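Local coordinates for protein hyaluronidase (Thermobaculum terrenum, PDB 5DIY) that probably removes N-acetylglucosamine from O-GlcNAc-modified proteins as a family 84 glycoside hydrolase, at residues 104-107 with 108-111; 144-147 with 148-152. One frame throughout, in Å; residues are numbered along the deposited sequence.

Contact 1. Residues 104-107 with 108-111; sequences TPFL and EMGV
Phe106 O accepts two backbone N-H groups at the end of helix 93-108. Val111 N gives Phe106 O the sounder bond, at 3.0 Å, its donor tilted 28° from the carbonyl plane. Met109 N gives a weak one and shares its hydrogen with Pro105 O, also weakly. Just before, Glu108 N reaches Thr104 O at 2.9 Å in a nearly straight helical bond. Gly110 N closes the turn on Leu107 O at 3.2 Å, coming from above the carbonyl plane. With Gly110 at positive phi (107°), this is a Schellman motif.

Met109 folds back over the last turn. Its chain is bent at chi3 (-71°), which brings Met109 CE to 3.2 Å from Pro105 O. Met109 CE also lies 3.9 Å from Phe106 CD1, meeting the ring obliquely. The two side chains run side by side. Val111 CB packs on Phe106 CB at 4.1 Å. On the outer side, Glu108 extends past Thr104, and its OE2 lies 3.2 Å from the methyl CG2 of Thr104. Thr104 OG1 bonds back to Ile100 O. Phe106 stacks on Phe80 and meets Phe64 edge-to-face, while Met109 touches Lys65 of helix 58-73. With alanine in place of Met109, Phe106 CD1 and Pro105 would probably lose their methyl neighbour, and a gap is likely to open beside Lys65. The chemistry implies a helix end closed by backbone bonds, with an apolar side turned to helix 58-73 and a carboxylate on the outside.

Contact 2. Residues 144-147 with 148-152; sequences FLTR and VLQRL
The backbone of 144-152 is regular alpha helix, and four successive i to i+4 bonds join its two halves, from Val148 N to Phe144 O through Arg151 N to Arg147 O. The bond of Gln150 N to Thr146 O is nearly straight, with 172° at the hydrogen. Val148 N meets Phe144 O in the carbonyl plane at 2.9 Å.

The main side-chain contact is a CH-pi one. Val148 CG2 sits over one face of the Phe144 ring, 4.0 Å from its centroid and 22° off the normal. Val148 CG2 is displaced toward the rim, nearest Phe144 CE2 at 3.7 Å. Phe144 CG stands anti to the backbone N (chi1 -176°), which swings the ring along the helix to Val148. Val148 CG2 also rests 3.3 Å from Phe144 O.

Thr146 and Gln150 lie side by side on another face. Gln150 is extended, and its NE2 lies 3.6 Å from the methyl CG2 of Thr146. Arg147 bends at chi3, Arg151 at chi2 and chi3. Thr146 OG1 bonds to Ala142 O, Arg147 NH2 forms a salt bridge with Asp143 and a hydrogen bond to Tyr90 O, and Arg151 NH2 pairs with Glu97 of helix 93-108 in a second salt bridge.

The buried side faces the barrel, where Val148 touches Ile116 and Ile161 and Leu145 touches Ile116 and Met163, on strands 113-117 and 160-164. The side chain of Leu145 is about 11 Å from that of Asp119, which binds N-acetylglucosamine. This is the arrangement of an outer helix in a TIM barrel, apolar toward the strands and polar on the other side.

Overall arrangement
After the first three barrel strands the chain enters helix 93-108, and contact 1 ends that helix and turns the chain toward strand 113-117. Contact 2 begins further along the chain, so the two neither nest nor cross. After the strand and helix 128-133, contact 2 lies within helix 137-153, which precedes strand 160-164. Both contacts are local. Their centres are 16 Å apart, and they meet where Leu107 CD1 packs on Leu152 CD2 at 3.7 Å. They lie on two neighbouring outer helices of the eight-stranded barrel. Contact 1 looks back to helix 58-73. Contact 2 reaches inward to strands 113-117 and 160-164.

Contact 1. Residues 104-107 with 108-111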
# COMPACT_ATOMS: atom_id res chain seq x y z
N THR C 104 23.21 -21.06 1.33
CA THR C 104 24.69 -21.09 1.33
C THR C 104 25.34 -20.11 0.34
O THR C 104 26.25 -19.40 0.74
CB THR C 104 25.24 -22.53 1.14
OG1 THR C 104 24.96 -23.30 2.31
CG2 THR C 104 26.75 -22.54 0.91
N PRO C 105 24.88 -20.07 -0.93
CA PRO C 105 25.43 -19.06 -1.86
C PRO C 105 25.40 -17.62 -1.30
O PRO C 105 26.33 -16.85 -1.52
CB PRO C 105 24.53 -19.18 -3.09
CG PRO C 105 24.03 -20.58 -3.06
CD PRO C 105 23.94 -20.99 -1.61
N PHE C 106 24.35 -17.29 -0.55
CA PHE C 106 24.23 -15.98 0.10
C PHE C 106 25.20 -15.82 1.25
O PHE C 106 25.82 -14.76 1.39
CB PHE C 106 22.78 -15.71 0.53
CG PHE C 106 21.83 -15.66 -0.62
CD1 PHE C 106 21.73 -14.52 -1.39
CD2 PHE C 106 21.08 -16.78 -0.97
CE1 PHE C 106 20.87 -14.47 -2.48
CE2 PHE C 106 20.22 -16.75 -2.06
CZ PHE C 106 20.12 -15.59 -2.82
N LEU C 107 25.36 -16.87 2.06
CA LEU C 107 26.37 -16.87 3.13
C LEU C 107 27.77 -16.63 2.57
O LEU C 107 28.53 -15.83 3.12
CB LEU C 107 26.32 -18.19 3.92
CG LEU C 107 25.03 -18.54 4.67
CD1 LEU C 107 25.14 -19.93 5.27
CD2 LEU C 107 24.71 -17.51 5.75
N GLU C 108 28.09 -17.30 1.46
CA GLU C 108 29.40 -17.16 0.80
C GLU C 108 29.61 -15.80 0.11
O GLU C 108 30.76 -15.38 -0.08
CB GLU C 108 29.59 -18.28 -0.22
CG GLU C 108 29.67 -19.67 0.40
CD GLU C 108 29.61 -20.80 -0.62
OE1 GLU C 108 29.48 -20.53 -1.83
OE2 GLU C 108 29.69 -21.98 -0.20
N MET C 109 28.52 -15.12 -0.27
CA MET C 109 28.60 -13.75 -0.82
C MET C 109 28.62 -12.64 0.24
O MET C 109 28.69 -11.46 -0.11
CB MET C 109 27.46 -13.51 -1.82
CG MET C 109 27.66 -14.23 -3.14
SD MET C 109 26.33 -13.93 -4.31
CE MET C 109 24.97 -14.86 -3.59
N GLY C 110 28.55 -13.01 1.52
CA GLY C 110 28.74 -12.06 2.62
C GLY C 110 27.48 -11.69 3.38
O GLY C 110 27.55 -10.90 4.33
N VAL C 111 26.34 -12.25 2.98
CA VAL C 111 25.07 -12.02 3.67
C VAL C 111 25.07 -12.79 4.99
O VAL C 111 25.20 -14.02 4.99
CB VAL C 111 23.85 -12.44 2.80
CG1 VAL C 111 22.55 -12.33 3.58
CG2 VAL C 111 23.79 -11.60 1.53

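Contact 2. Residues 144-147 with 148-152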
# COMPACT_ATOMS: atom_id res chain seq x y z
N PHE C 144 12.44 -25.35 14.86
CA PHE C 144 13.09 -25.25 13.55
C PHE C 144 14.05 -24.06 13.50
O PHE C 144 15.20 -24.20 13.09
CB PHE C 144 12.05 -25.12 12.44
CG PHE C 144 12.64 -25.11 11.07
CD1 PHE C 144 13.08 -26.29 10.49
CD2 PHE C 144 12.76 -23.93 10.35
CE1 PHE C 144 13.63 -26.29 9.21
CE2 PHE C 144 13.31 -23.92 9.07
CZ PHE C 144 13.74 -25.11 8.51
N LEU C 145 13.56 -22.89 13.92
CA LEU C 145 14.37 -21.67 13.85
C LEU C 145 15.57 -21.72 14.79
O LEU C 145 16.66 -21.25 14.42
CB LEU C 145 13.51 -20.43 14.12
CG LEU C 145 12.49 -20.12 13.02
CD1 LEU C 145 11.45 -19.13 13.53
CD2 LEU C 145 13.16 -19.61 11.76
N THR C 146 15.38 -22.29 15.98
CA THR C 146 16.48 -22.54 16.92
C THR C 146 17.58 -23.38 16.26
O THR C 146 18.75 -23.02 16.32
CB THR C 146 15.99 -23.26 18.19
OG1 THR C 146 14.99 -22.46 18.84
CG2 THR C 146 17.16 -23.52 19.18
N ARG C 147 17.17 -24.48 15.63
CA ARG C 147 18.12 -25.38 14.95
C ARG C 147 18.81 -24.74 13.74
O ARG C 147 19.99 -25.00 13.50
CB ARG C 147 17.45 -26.71 14.55
CG ARG C 147 17.34 -27.69 15.70
CD ARG C 147 16.84 -29.06 15.26
NE ARG C 147 15.42 -29.03 14.94
CZ ARG C 147 14.87 -29.23 13.73
NH1 ARG C 147 15.60 -29.51 12.66
NH2 ARG C 147 13.54 -29.17 13.60
N VAL C 148 18.10 -23.89 13.00
CA VAL C 148 18.73 -23.17 11.88
C VAL C 148 19.78 -22.19 12.42
O VAL C 148 20.88 -22.11 11.88
CB VAL C 148 17.70 -22.45 10.96
CG1 VAL C 148 18.40 -21.61 9.90
CG2 VAL C 148 16.77 -23.46 10.29
N LEU C 149 19.45 -21.47 13.50
CA LEU C 149 20.37 -20.52 14.12
C LEU C 149 21.63 -21.21 14.63
O LEU C 149 22.75 -20.78 14.31
CB LEU C 149 19.71 -19.77 15.29
CG LEU C 149 20.53 -18.63 15.93
CD1 LEU C 149 20.89 -17.56 14.91
CD2 LEU C 149 19.80 -18.02 17.11
N GLN C 150 21.44 -22.27 15.41
CA GLN C 150 22.55 -23.06 15.95
C GLN C 150 23.49 -23.56 14.85
O GLN C 150 24.71 -23.50 15.02
CB GLN C 150 22.03 -24.20 16.83
CG GLN C 150 21.48 -23.71 18.16
CD GLN C 150 20.76 -24.76 18.98
OE1 GLN C 150 20.43 -25.85 18.50
NE2 GLN C 150 20.48 -24.43 20.24
N ARG C 151 22.93 -23.99 13.72
CA ARG C 151 23.74 -24.36 12.55
C ARG C 151 24.55 -23.17 12.00
O ARG C 151 25.74 -23.30 11.74
CB ARG C 151 22.87 -24.95 11.44
CG ARG C 151 23.59 -25.25 10.12
CD ARG C 151 24.71 -26.28 10.28
NE ARG C 151 24.17 -27.58 10.63
CZ ARG C 151 23.58 -28.42 9.77
NH1 ARG C 151 23.47 -28.12 8.48
NH2 ARG C 151 23.10 -29.58 10.22
N LEU C 152 23.89 -22.02 11.83
CA LEU C 152 24.55 -20.83 11.29
C LEU C 152 25.66 -20.28 12.20
O LEU C 152 26.65 -19.75 11.70
CB LEU C 152 23.54 -19.72 10.97
CG LEU C 152 22.58 -19.97 9.80
CD1 LEU C 152 21.56 -18.84 9.73
CD2 LEU C 152 23.34 -20.11 8.48